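Local coordinates for protein Myo-inositol dehydrogenase (Corynebacterium glutamicum, PDB 3EUW) that probably oxidises myo-inositol at its C2 position with NAD+ as coenzyme, as a tetrameric oxidoreductase of the Gfo/Idh/MocA family, at residues Arg183-Asn188 with Leu241-Ser246; Leu314-Ala319 with Val330-Ala335; Tyr235-Arg240 with Leu279-Ala284. All blocks are in the same frame, centred on the assembly; numbering follows the deposited sequence.

Contact 1 (Arg183-Asn188 with Leu241-Ser246)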
ATOM      1  N   ARG A 183       6.914  26.985  -5.659  1.00 13.69           N
ATOM      2  CA  ARG A 183       8.152  27.767  -5.704  1.00 14.96           C
ATOM      3  C   ARG A 183       9.249  27.152  -4.845  1.00 13.70           C
ATOM      4  O   ARG A 183      10.432  27.370  -5.094  1.00 15.14           O
ATOM      5  CB  ARG A 183       7.904  29.222  -5.276  1.00 15.31           C
ATOM      6  CG  ARG A 183       7.171  30.038  -6.329  1.00 13.23           C
ATOM      7  CD  ARG A 183       7.298  31.541  -6.092  1.00 15.65           C
ATOM      8  NE  ARG A 183       8.699  31.954  -6.104  1.00 16.54           N
ATOM      9  CZ  ARG A 183       9.393  32.302  -5.029  1.00 16.21           C
ATOM     10  NH1 ARG A 183       8.818  32.300  -3.830  1.00 14.26           N
ATOM     11  NH2 ARG A 183      10.674  32.625  -5.153  1.00 15.18           N
ATOM     12  N   PHE A 184       8.852  26.385  -3.836  1.00 13.48           N
ATOM     13  CA  PHE A 184       9.800  25.717  -2.956  1.00 11.31           C
ATOM     14  C   PHE A 184      10.627  24.780  -3.829  1.00 13.18           C
ATOM     15  O   PHE A 184      11.823  24.580  -3.592  1.00 14.94           O
ATOM     16  CB  PHE A 184       9.033  24.933  -1.884  1.00 12.83           C
ATOM     17  CG  PHE A 184       9.901  24.270  -0.841  1.00 15.85           C
ATOM     18  CD1 PHE A 184      11.182  24.746  -0.556  1.00 14.55           C
ATOM     19  CD2 PHE A 184       9.398  23.221  -0.070  1.00 15.71           C
ATOM     20  CE1 PHE A 184      11.939  24.191   0.481  1.00 13.12           C
ATOM     21  CE2 PHE A 184      10.151  22.663   0.972  1.00 14.64           C
ATOM     22  CZ  PHE A 184      11.424  23.154   1.246  1.00 14.59           C
ATOM     23  N   PHE A 185       9.978  24.225  -4.850  1.00 11.13           N
ATOM     24  CA  PHE A 185      10.618  23.297  -5.773  1.00 12.54           C
ATOM     25  C   PHE A 185      11.202  23.992  -6.998  1.00 14.26           C
ATOM     26  O   PHE A 185      12.310  23.676  -7.425  1.00 13.11           O
ATOM     27  CB  PHE A 185       9.620  22.219  -6.235  1.00 10.51           C
ATOM     28  CG  PHE A 185       9.485  21.065  -5.272  1.00 13.12           C
ATOM     29  CD1 PHE A 185      10.256  19.920  -5.412  1.00 10.22           C
ATOM     30  CD2 PHE A 185       8.610  21.150  -4.192  1.00 10.95           C
ATOM     31  CE1 PHE A 185      10.153  18.875  -4.481  1.00 11.32           C
ATOM     32  CE2 PHE A 185       8.511  20.113  -3.266  1.00 11.59           C
ATOM     33  CZ  PHE A 185       9.280  18.978  -3.410  1.00  9.05           C
ATOM     34  N   VAL A 186      10.443  24.929  -7.558  1.00 14.43           N
ATOM     35  CA  VAL A 186      10.852  25.666  -8.750  1.00 16.56           C
ATOM     36  C   VAL A 186      10.601  27.148  -8.483  1.00 17.33           C
ATOM     37  O   VAL A 186       9.524  27.668  -8.776  1.00 18.51           O
ATOM     38  CB  VAL A 186      10.027  25.226  -9.974  1.00 18.37           C
ATOM     39  CG1 VAL A 186      10.515  25.941 -11.224  1.00 15.52           C
ATOM     40  CG2 VAL A 186      10.116  23.705 -10.139  1.00 17.86           C
ATOM     41  N   PRO A 187      11.606  27.842  -7.923  1.00 17.81           N
ATOM     42  CA  PRO A 187      11.559  29.264  -7.578  1.00 19.33           C
ATOM     43  C   PRO A 187      11.149  30.189  -8.708  1.00 19.64           C
ATOM     44  O   PRO A 187      10.407  31.148  -8.503  1.00 22.68           O
ATOM     45  CB  PRO A 187      12.989  29.562  -7.111  1.00 20.71           C
ATOM     46  CG  PRO A 187      13.493  28.237  -6.651  1.00 18.50           C
ATOM     47  CD  PRO A 187      12.947  27.291  -7.674  1.00 16.13           C
ATOM     48  N   ASN A 188      11.638  29.893  -9.904  1.00 22.34           N
ATOM     49  CA  ASN A 188      11.376  30.724 -11.066  1.00 22.31           C
ATOM     50  C   ASN A 188      10.218  30.287 -11.960  1.00 20.75           C
ATOM     51  O   ASN A 188      10.376  29.440 -12.841  1.00 19.77           O
ATOM     52  CB  ASN A 188      12.662  30.816 -11.882  1.00 27.10           C
ATOM     53  CG  ASN A 188      13.862  31.162 -11.017  1.00 34.49           C
ATOM     54  OD1 ASN A 188      14.994  30.758 -11.306  1.00 38.36           O
ATOM     55  ND2 ASN A 188      13.620  31.921  -9.946  1.00 37.01           N
ATOM     56  N   LEU A 241       1.396  15.062  -2.979  1.00 14.26           N
ATOM     57  CA  LEU A 241       2.365  15.749  -3.802  1.00 14.85           C
ATOM     58  C   LEU A 241       3.222  14.717  -4.513  1.00 15.51           C
ATOM     59  O   LEU A 241       3.661  13.735  -3.913  1.00 15.24           O
ATOM     60  CB  LEU A 241       3.242  16.668  -2.948  1.00 16.55           C
ATOM     61  CG  LEU A 241       4.265  17.504  -3.724  1.00 18.98           C
ATOM     62  CD1 LEU A 241       4.609  18.757  -2.937  1.00 20.65           C
ATOM     63  CD2 LEU A 241       5.502  16.679  -4.010  1.00 17.90           C
ATOM     64  N   GLU A 242       3.462  14.957  -5.791  1.00 13.68           N
ATOM     65  CA  GLU A 242       4.255  14.055  -6.598  1.00 13.92           C
ATOM     66  C   GLU A 242       5.285  14.850  -7.401  1.00 13.76           C
ATOM     67  O   GLU A 242       4.935  15.811  -8.085  1.00 14.57           O
ATOM     68  CB  GLU A 242       3.318  13.296  -7.544  1.00 15.86           C
ATOM     69  CG  GLU A 242       3.992  12.355  -8.512  1.00 16.63           C
ATOM     70  CD  GLU A 242       3.020  11.783  -9.544  1.00 18.10           C
ATOM     71  OE1 GLU A 242       1.867  11.457  -9.187  1.00 19.56           O
ATOM     72  OE2 GLU A 242       3.410  11.649 -10.714  1.00 18.50           O
ATOM     73  N   ALA A 243       6.548  14.454  -7.300  1.00 10.48           N
ATOM     74  CA  ALA A 243       7.625  15.086  -8.054  1.00 10.98           C
ATOM     75  C   ALA A 243       8.159  14.041  -9.044  1.00 12.31           C
ATOM     76  O   ALA A 243       8.623  12.966  -8.650  1.00 12.98           O
ATOM     77  CB  ALA A 243       8.738  15.540  -7.121  1.00  9.15           C
ATOM     78  N   PHE A 244       8.074  14.347 -10.330  1.00 11.72           N
ATOM     79  CA  PHE A 244       8.542  13.419 -11.353  1.00 13.01           C
ATOM     80  C   PHE A 244       9.765  13.993 -12.059  1.00 14.24           C
ATOM     81  O   PHE A 244       9.736  15.132 -12.537  1.00 12.48           O
ATOM     82  CB  PHE A 244       7.435  13.166 -12.382  1.00 13.34           C
ATOM     83  CG  PHE A 244       7.863  12.293 -13.533  1.00 15.14           C
ATOM     84  CD1 PHE A 244       7.898  10.906 -13.398  1.00 15.92           C
ATOM     85  CD2 PHE A 244       8.253  12.854 -14.745  1.00 15.63           C
ATOM     86  CE1 PHE A 244       8.315  10.090 -14.455  1.00 16.19           C
ATOM     87  CE2 PHE A 244       8.675  12.034 -15.812  1.00 15.98           C
ATOM     88  CZ  PHE A 244       8.702  10.652 -15.658  1.00 14.06           C
ATOM     89  N   GLY A 245      10.831  13.198 -12.132  1.00 13.47           N
ATOM     90  CA  GLY A 245      12.040  13.657 -12.778  1.00 14.53           C
ATOM     91  C   GLY A 245      12.571  12.704 -13.828  1.00 17.35           C
ATOM     92  O   GLY A 245      11.990  11.646 -14.072  1.00 16.47           O
ATOM     93  N   SER A 246      13.691  13.079 -14.441  1.00 17.67           N
ATOM     94  CA  SER A 246      14.303  12.267 -15.484  1.00 18.96           C
ATOM     95  C   SER A 246      14.744  10.879 -15.005  1.00 20.35           C
ATOM     96  O   SER A 246      14.872   9.974 -15.812  1.00 19.63           O
ATOM     97  CB  SER A 246      15.497  13.011 -16.090  1.00 19.91           C
ATOM     98  OG  SER A 246      16.427  13.404 -15.089  1.00 20.10           O
TER
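Apolar contact alone joins the two segments: Phe185, the last residue of helix 169-185, sets its ring against Leu241 and Ala243 of strand 238-245. The CE2 corner of the ring meets Leu241 CD1 at 4.1 Å, and on the other flank CE1 stands 4.5 Å from Ala243 CB, a looser touch. CG of Phe185 lies opposite its own carbonyl carbon (chi1 -83°), which carries the ring off the helix end toward the strand. Leu241 and Ala243, alternate residues of the strand, both point toward the ring. This is helix-on-sheet packing in the C-terminal alpha/beta domain of the Gfo/Idh/MocA fold, and Leu149 of strand 146-154 and Ile134 and Val138 of helix 129-139 also touch the Phe185 ring. The residues between and beyond, Glu242 and Phe244, serve the opposite sheet face: Glu242 forms salt bridges to Arg154 and Arg240 of the second subunit, and Phe244 makes a cation-pi contact with the same Arg154. A polar bond spans the turn after the helix, where Val186 leaves helical geometry: Arg183 NE donates to an in-plane lone pair of Pro187 O (3.1 Å, N-H...O 153°), while Arg183 NH1 pairs with Asp309.

Contact 2 (Leu314-Ala319 with Val330-Ala335)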
ATOM      1  N   LEU A 314       1.331  35.625  -3.472  1.00 13.56           N
ATOM      2  CA  LEU A 314       0.093  36.361  -3.721  1.00 14.11           C
ATOM      3  C   LEU A 314       0.017  36.755  -5.186  1.00 13.80           C
ATOM      4  O   LEU A 314      -1.046  36.673  -5.810  1.00 14.98           O
ATOM      5  CB  LEU A 314       0.002  37.612  -2.829  1.00 13.17           C
ATOM      6  CG  LEU A 314      -1.204  38.527  -3.100  1.00 16.65           C
ATOM      7  CD1 LEU A 314      -2.498  37.733  -2.869  1.00 17.33           C
ATOM      8  CD2 LEU A 314      -1.173  39.771  -2.191  1.00 13.08           C
ATOM      9  N   GLU A 315       1.142  37.181  -5.746  1.00 14.51           N
ATOM     10  CA  GLU A 315       1.163  37.566  -7.159  1.00 16.26           C
ATOM     11  C   GLU A 315       0.775  36.383  -8.049  1.00 15.18           C
ATOM     12  O   GLU A 315       0.076  36.557  -9.047  1.00 16.52           O
ATOM     13  CB  GLU A 315       2.549  38.097  -7.569  1.00 16.88           C
ATOM     14  CG  GLU A 315       2.969  39.383  -6.863  1.00 18.66           C
ATOM     15  CD  GLU A 315       4.389  39.830  -7.220  1.00 23.56           C
ATOM     16  OE1 GLU A 315       5.312  38.991  -7.240  1.00 26.14           O
ATOM     17  OE2 GLU A 315       4.595  41.032  -7.468  1.00 25.28           O
ATOM     18  N   LEU A 316       1.233  35.185  -7.698  1.00 14.35           N
ATOM     19  CA  LEU A 316       0.906  33.996  -8.475  1.00 14.39           C
ATOM     20  C   LEU A 316      -0.590  33.742  -8.325  1.00 14.56           C
ATOM     21  O   LEU A 316      -1.281  33.420  -9.295  1.00 14.13           O
ATOM     22  CB  LEU A 316       1.695  32.776  -7.981  1.00 14.37           C
ATOM     23  CG  LEU A 316       3.205  32.715  -8.260  1.00 16.46           C
ATOM     24  CD1 LEU A 316       3.774  31.395  -7.725  1.00 17.25           C
ATOM     25  CD2 LEU A 316       3.472  32.820  -9.755  1.00 16.40           C
ATOM     26  N   ALA A 317      -1.101  33.897  -7.105  1.00 13.64           N
ATOM     27  CA  ALA A 317      -2.528  33.684  -6.892  1.00 13.26           C
ATOM     28  C   ALA A 317      -3.316  34.702  -7.733  1.00 13.63           C
ATOM     29  O   ALA A 317      -4.330  34.359  -8.339  1.00 14.18           O
ATOM     30  CB  ALA A 317      -2.879  33.813  -5.409  1.00  8.62           C
ATOM     31  N   ASN A 318      -2.846  35.946  -7.785  1.00 12.34           N
ATOM     32  CA  ASN A 318      -3.553  36.950  -8.580  1.00 14.23           C
ATOM     33  C   ASN A 318      -3.475  36.578 -10.057  1.00 14.19           C
ATOM     34  O   ASN A 318      -4.447  36.743 -10.799  1.00 13.42           O
ATOM     35  CB  ASN A 318      -2.979  38.356  -8.349  1.00 13.27           C
ATOM     36  CG  ASN A 318      -3.330  38.906  -6.975  1.00 12.94           C
ATOM     37  OD1 ASN A 318      -4.309  38.484  -6.370  1.00 14.25           O
ATOM     38  ND2 ASN A 318      -2.545  39.864  -6.491  1.00 14.24           N
ATOM     39  N   ALA A 319      -2.327  36.056 -10.484  1.00 12.41           N
ATOM     40  CA  ALA A 319      -2.176  35.661 -11.874  1.00 11.49           C
ATOM     41  C   ALA A 319      -3.143  34.522 -12.176  1.00 11.14           C
ATOM     42  O   ALA A 319      -3.721  34.471 -13.268  1.00 12.02           O
ATOM     43  CB  ALA A 319      -0.744  35.233 -12.167  1.00  6.42           C
ATOM     44  N   VAL A 330      -1.117  33.476 -18.452  1.00 18.95           N
ATOM     45  CA  VAL A 330      -0.612  34.776 -18.024  1.00 20.19           C
ATOM     46  C   VAL A 330       0.910  34.754 -17.869  1.00 21.83           C
ATOM     47  O   VAL A 330       1.456  33.913 -17.159  1.00 20.48           O
ATOM     48  CB  VAL A 330      -1.251  35.206 -16.661  1.00 20.01           C
ATOM     49  CG1 VAL A 330      -0.583  36.479 -16.130  1.00 18.71           C
ATOM     50  CG2 VAL A 330      -2.740  35.447 -16.830  1.00 17.93           C
ATOM     51  N   THR A 331       1.589  35.674 -18.547  1.00 25.00           N
ATOM     52  CA  THR A 331       3.047  35.782 -18.464  1.00 28.91           C
ATOM     53  C   THR A 331       3.391  36.752 -17.336  1.00 31.71           C
ATOM     54  O   THR A 331       3.042  37.928 -17.383  1.00 32.69           O
ATOM     55  CB  THR A 331       3.647  36.309 -19.785  1.00 29.46           C
ATOM     56  OG1 THR A 331       3.415  35.357 -20.830  1.00 29.49           O
ATOM     57  CG2 THR A 331       5.144  36.527 -19.640  1.00 29.78           C
ATOM     58  N   LEU A 332       4.069  36.245 -16.318  1.00 35.83           N
ATOM     59  CA  LEU A 332       4.443  37.043 -15.158  1.00 41.39           C
ATOM     60  C   LEU A 332       5.347  38.235 -15.445  1.00 46.59           C
ATOM     61  O   LEU A 332       5.132  39.321 -14.911  1.00 46.69           O
ATOM     62  CB  LEU A 332       5.104  36.143 -14.121  1.00 39.67           C
ATOM     63  CG  LEU A 332       4.171  35.077 -13.554  1.00 36.72           C
ATOM     64  CD1 LEU A 332       4.954  34.107 -12.694  1.00 37.99           C
ATOM     65  CD2 LEU A 332       3.078  35.755 -12.748  1.00 37.26           C
ATOM     66  N   ASN A 333       6.358  38.037 -16.283  1.00 52.51           N
ATOM     67  CA  ASN A 333       7.277  39.123 -16.609  1.00 58.73           C
ATOM     68  C   ASN A 333       7.373  39.355 -18.118  1.00 62.35           C
ATOM     69  O   ASN A 333       8.088  38.638 -18.823  1.00 62.22           O
ATOM     70  CB  ASN A 333       8.667  38.826 -16.037  1.00 60.26           C
ATOM     71  CG  ASN A 333       8.655  38.670 -14.526  1.00 62.23           C
ATOM     72  OD1 ASN A 333       8.224  39.567 -13.799  1.00 62.84           O
ATOM     73  ND2 ASN A 333       9.131  37.525 -14.045  1.00 63.61           N
ATOM     74  N   PRO A 334       6.649  40.369 -18.627  1.00 65.56           N
ATOM     75  CA  PRO A 334       6.599  40.761 -20.044  1.00 67.80           C
ATOM     76  C   PRO A 334       7.969  40.968 -20.704  1.00 69.84           C
ATOM     77  O   PRO A 334       9.011  40.858 -20.050  1.00 70.21           O
ATOM     78  CB  PRO A 334       5.775  42.047 -20.009  1.00 67.77           C
ATOM     79  CG  PRO A 334       4.819  41.785 -18.874  1.00 66.95           C
ATOM     80  CD  PRO A 334       5.735  41.205 -17.823  1.00 66.06           C
ATOM     81  N   ALA A 335       7.953  41.273 -22.002  1.00 71.07           N
ATOM     82  CA  ALA A 335       9.182  41.496 -22.767  1.00 72.19           C
ATOM     83  C   ALA A 335       9.454  42.984 -23.010  1.00 72.71           C
ATOM     84  O   ALA A 335      10.512  43.473 -22.551  1.00 72.92           O
ATOM     85  CB  ALA A 335       9.105  40.755 -24.103  1.00 71.60           C
TER
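Leu316 and Leu332 meet methyl to methyl, CD2 of Leu316 against CD1 of Leu332 at 3.5 Å, with the two side chains crossing at about a right angle. This is the tight end of the contact. CB of Leu316 sets off to one side of the other segment, but the CD2 branch reaches across to Leu332. Leu332 splits its work between its two methyls. While CD1 takes Leu316, CD2 rests on Ala319 CB at 3.9 Å, one helical turn further along. Ala319, buried and bearing just a methyl, lies where the backbones are nearest, its CA 6.4 Å from that of Val330. Val330 straddles the same residue, with CG1 4.2 Å from Ala319 CB and CG2 3.8 Å from Ala319 O. No hydrogen bond crosses between the segments; the side-chain packing is apolar, with that one methyl of Val330 also lying against the carbonyl oxygen.

The solvent side is much looser. Thr331 points away from the helix, and the chain from Asn333 to Ala335 is exposed and poorly ordered as it runs out to the last modelled residue. On the helix, Glu315 is partly exposed, touches Ile102 and makes a long, weak ion pair with Arg106.

Strand 330-331 lies at the outer border of the mixed sheet as counted within this chain, its backbone bonded to strand 189-197 through Val330 and Val192; Leu332 continues the pairing with Val190. Helix 307-326 packs over this border, where Leu316 and Ala319 also touch Val192. Its other flanks meet Leu179 of helix 169-185, through Leu316 and Ala317, and Ile102 and Val105 of helix 102-112, through Leu314.

Contact 3 (Tyr235-Arg240 with Leu279-Ala284)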
ATOM      1  N   TYR A 235     -13.245  11.914   2.383  1.00 13.73           N
ATOM      2  CA  TYR A 235     -12.365  11.094   3.205  1.00 11.60           C
ATOM      3  C   TYR A 235     -11.339  11.830   4.066  1.00 12.19           C
ATOM      4  O   TYR A 235     -10.497  11.196   4.694  1.00 12.00           O
ATOM      5  CB  TYR A 235     -11.662  10.070   2.316  1.00  9.63           C
ATOM      6  CG  TYR A 235     -11.018  10.678   1.085  1.00 11.02           C
ATOM      7  CD1 TYR A 235      -9.742  11.254   1.147  1.00  9.87           C
ATOM      8  CD2 TYR A 235     -11.693  10.694  -0.136  1.00 11.21           C
ATOM      9  CE1 TYR A 235      -9.154  11.837   0.015  1.00 11.30           C
ATOM     10  CE2 TYR A 235     -11.120  11.268  -1.278  1.00 12.59           C
ATOM     11  CZ  TYR A 235      -9.854  11.840  -1.195  1.00 12.87           C
ATOM     12  OH  TYR A 235      -9.313  12.415  -2.318  1.00 10.15           O
ATOM     13  N   GLY A 236     -11.415  13.158   4.104  1.00 11.62           N
ATOM     14  CA  GLY A 236     -10.477  13.915   4.913  1.00 11.29           C
ATOM     15  C   GLY A 236      -9.797  15.066   4.200  1.00 13.06           C
ATOM     16  O   GLY A 236     -10.297  15.571   3.198  1.00 14.62           O
ATOM     17  N   TYR A 237      -8.641  15.467   4.725  1.00 14.50           N
ATOM     18  CA  TYR A 237      -7.851  16.577   4.196  1.00 14.11           C
ATOM     19  C   TYR A 237      -6.779  16.045   3.231  1.00 14.33           C
ATOM     20  O   TYR A 237      -5.662  15.726   3.634  1.00 13.09           O
ATOM     21  CB  TYR A 237      -7.220  17.317   5.380  1.00 14.10           C
ATOM     22  CG  TYR A 237      -6.490  18.604   5.065  1.00 15.68           C
ATOM     23  CD1 TYR A 237      -6.920  19.450   4.042  1.00 17.00           C
ATOM     24  CD2 TYR A 237      -5.417  19.021   5.854  1.00 17.96           C
ATOM     25  CE1 TYR A 237      -6.307  20.682   3.817  1.00 19.22           C
ATOM     26  CE2 TYR A 237      -4.795  20.252   5.637  1.00 17.54           C
ATOM     27  CZ  TYR A 237      -5.246  21.075   4.620  1.00 18.76           C
ATOM     28  OH  TYR A 237      -4.645  22.290   4.415  1.00 19.49           O
ATOM     29  N   ASP A 238      -7.144  15.967   1.956  1.00 14.48           N
ATOM     30  CA  ASP A 238      -6.276  15.429   0.901  1.00 11.74           C
ATOM     31  C   ASP A 238      -5.086  16.337   0.609  1.00 11.85           C
ATOM     32  O   ASP A 238      -5.253  17.441   0.103  1.00 12.21           O
ATOM     33  CB  ASP A 238      -7.112  15.209  -0.365  1.00 12.65           C
ATOM     34  CG  ASP A 238      -6.471  14.232  -1.338  1.00 15.41           C
ATOM     35  OD1 ASP A 238      -5.313  13.821  -1.111  1.00 17.05           O
ATOM     36  OD2 ASP A 238      -7.132  13.882  -2.339  1.00 17.27           O
ATOM     37  N   GLN A 239      -3.884  15.867   0.926  1.00 10.07           N
ATOM     38  CA  GLN A 239      -2.679  16.661   0.708  1.00  9.77           C
ATOM     39  C   GLN A 239      -1.591  15.805   0.087  1.00 10.96           C
ATOM     40  O   GLN A 239      -0.665  15.383   0.779  1.00 11.58           O
ATOM     41  CB  GLN A 239      -2.160  17.217   2.041  1.00  7.71           C
ATOM     42  CG  GLN A 239      -3.125  18.135   2.788  1.00 11.63           C
ATOM     43  CD  GLN A 239      -3.225  19.517   2.167  1.00 14.62           C
ATOM     44  OE1 GLN A 239      -4.114  19.789   1.359  1.00 17.79           O
ATOM     45  NE2 GLN A 239      -2.297  20.397   2.532  1.00 13.56           N
ATOM     46  N   ARG A 240      -1.700  15.548  -1.210  1.00 10.16           N
ATOM     47  CA  ARG A 240      -0.723  14.731  -1.895  1.00 11.19           C
ATOM     48  C   ARG A 240       0.189  15.566  -2.773  1.00 14.15           C
ATOM     49  O   ARG A 240      -0.188  16.646  -3.248  1.00 15.65           O
ATOM     50  CB  ARG A 240      -1.429  13.660  -2.732  1.00  9.55           C
ATOM     51  CG  ARG A 240      -2.045  12.535  -1.908  1.00 10.34           C
ATOM     52  CD  ARG A 240      -2.834  11.581  -2.800  1.00  8.19           C
ATOM     53  NE  ARG A 240      -4.101  12.166  -3.222  1.00  7.93           N
ATOM     54  CZ  ARG A 240      -4.659  11.986  -4.420  1.00 10.69           C
ATOM     55  NH1 ARG A 240      -4.045  11.243  -5.335  1.00 10.87           N
ATOM     56  NH2 ARG A 240      -5.848  12.519  -4.693  1.00  9.96           N
ATOM     57  N   LEU A 279      -4.578  21.204  11.555  1.00 29.14           N
ATOM     58  CA  LEU A 279      -3.760  21.227  12.764  1.00 29.81           C
ATOM     59  C   LEU A 279      -3.197  19.849  13.084  1.00 28.83           C
ATOM     60  O   LEU A 279      -2.099  19.733  13.616  1.00 29.30           O
ATOM     61  CB  LEU A 279      -4.575  21.765  13.950  1.00 33.34           C
ATOM     62  CG  LEU A 279      -5.658  20.880  14.576  1.00 36.82           C
ATOM     63  CD1 LEU A 279      -5.017  19.973  15.620  1.00 36.61           C
ATOM     64  CD2 LEU A 279      -6.735  21.747  15.234  1.00 38.03           C
ATOM     65  N   GLU A 280      -3.943  18.804  12.749  1.00 26.81           N
ATOM     66  CA  GLU A 280      -3.483  17.447  13.004  1.00 25.14           C
ATOM     67  C   GLU A 280      -2.513  16.962  11.930  1.00 23.24           C
ATOM     68  O   GLU A 280      -1.478  16.360  12.233  1.00 24.89           O
ATOM     69  CB  GLU A 280      -4.661  16.476  13.053  1.00 27.69           C
ATOM     70  CG  GLU A 280      -5.690  16.734  14.126  1.00 32.18           C
ATOM     71  CD  GLU A 280      -6.740  15.630  14.161  1.00 36.92           C
ATOM     72  OE1 GLU A 280      -7.421  15.420  13.127  1.00 36.44           O
ATOM     73  OE2 GLU A 280      -6.875  14.967  15.215  1.00 38.15           O
ATOM     74  N   ARG A 281      -2.862  17.201  10.674  1.00 19.04           N
ATOM     75  CA  ARG A 281      -2.019  16.773   9.569  1.00 16.73           C
ATOM     76  C   ARG A 281      -0.653  17.427   9.665  1.00 16.39           C
ATOM     77  O   ARG A 281       0.364  16.787   9.433  1.00 13.97           O
ATOM     78  CB  ARG A 281      -2.665  17.138   8.228  1.00 13.75           C
ATOM     79  CG  ARG A 281      -1.754  16.898   7.027  1.00 12.44           C
ATOM     80  CD  ARG A 281      -1.303  15.435   6.932  1.00  8.44           C
ATOM     81  NE  ARG A 281      -0.332  15.252   5.865  1.00 10.62           N
ATOM     82  CZ  ARG A 281       0.930  15.671   5.913  1.00 13.13           C
ATOM     83  NH1 ARG A 281       1.397  16.300   6.988  1.00 12.02           N
ATOM     84  NH2 ARG A 281       1.730  15.473   4.880  1.00 12.09           N
ATOM     85  N   TYR A 282      -0.636  18.701  10.037  1.00 17.61           N
ATOM     86  CA  TYR A 282       0.610  19.436  10.116  1.00 18.24           C
ATOM     87  C   TYR A 282       1.186  19.674  11.506  1.00 19.07           C
ATOM     88  O   TYR A 282       1.913  20.640  11.725  1.00 20.93           O
ATOM     89  CB  TYR A 282       0.455  20.757   9.353  1.00 16.10           C
ATOM     90  CG  TYR A 282       0.313  20.509   7.870  1.00 14.78           C
ATOM     91  CD1 TYR A 282       1.295  19.805   7.174  1.00 13.76           C
ATOM     92  CD2 TYR A 282      -0.825  20.922   7.172  1.00 14.57           C
ATOM     93  CE1 TYR A 282       1.153  19.509   5.825  1.00 15.00           C
ATOM     94  CE2 TYR A 282      -0.981  20.635   5.815  1.00 13.51           C
ATOM     95  CZ  TYR A 282       0.011  19.928   5.150  1.00 14.45           C
ATOM     96  OH  TYR A 282      -0.144  19.634   3.819  1.00 15.26           O
ATOM     97  N   ASP A 283       0.891  18.769  12.431  1.00 19.98           N
ATOM     98  CA  ASP A 283       1.397  18.908  13.787  1.00 21.61           C
ATOM     99  C   ASP A 283       2.914  19.073  13.757  1.00 20.28           C
ATOM    100  O   ASP A 283       3.447  20.067  14.244  1.00 19.88           O
ATOM    101  CB  ASP A 283       1.020  17.691  14.635  1.00 21.43           C
ATOM    102  CG  ASP A 283       1.418  17.855  16.088  1.00 23.17           C
ATOM    103  OD1 ASP A 283       0.520  17.900  16.957  1.00 26.52           O
ATOM    104  OD2 ASP A 283       2.630  17.954  16.361  1.00 23.74           O
ATOM    105  N   ALA A 284       3.609  18.107  13.170  1.00 19.59           N
ATOM    106  CA  ALA A 284       5.065  18.175  13.093  1.00 18.38           C
ATOM    107  C   ALA A 284       5.548  19.426  12.359  1.00 18.28           C
ATOM    108  O   ALA A 284       6.520  20.062  12.775  1.00 19.03           O
ATOM    109  CB  ALA A 284       5.616  16.919  12.407  1.00 16.71           C
TER
HETATM  110  O   HOH W   1       0.214  14.006   2.960  1.00 16.80           O
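The Tyr237 ring meets Arg281 CB at its edge, CD2 to CB 4.1 Å, and carries on one face the amide carbon of Gln239, 3.5 Å above the plane. Its CE2 also lies 3.8 Å from CE2 of Tyr282. Over the centre of one Tyr282 face sits the aliphatic CG of Arg281, 3.8 Å above it; at the edge, in plane, comes the end of the Gln239 amide, turned 79° from the ring, though which amide atom faces the tyrosine is uncertain. Tyr282 CZ lies 4.3 Å above one face of the Arg281 guanidinium, offset toward the rim. Arg281 is bent at chi2 (58°), and a water lies in plane at its guanidinium edge, accepting from Arg281 NH2 (2.9 Å) and donating to Gln239 O (2.7 Å), while NH1 forms a salt bridge with Asp128. Arg240 and Asp238 form a two-pronged salt bridge, NE to OD1 (2.9 Å) and NH2 to OD2, each on a syn lone pair. Tyr282, the first residue to leave helix 278-281, is at the N-cap position of helix 283-299; this junction packs on the start of strand 238-245 in the mixed sheet of the Gfo/Idh/MocA C-terminal domain.

Along the chain, contact 1 opens first, at the end of helix 169-185, and contact 3 opens at 235-240 before contact 1 closes at 241-246. Contact 3 then closes at 279-284, so the two loops cross; they share strand 238-245, their segments adjoin in sequence, and both touch the second subunit. Contact 2 follows in series, a short loop closed by the chain's C-terminal end after helix 307-326. Its centre is about 29 Å from that of contact 3, on the opposite side of the chain's centre. It does touch contact 1, where Arg183 CD packs on Leu316 CD1 at 3.9 Å. All three contacts tie helices to the mixed sheet.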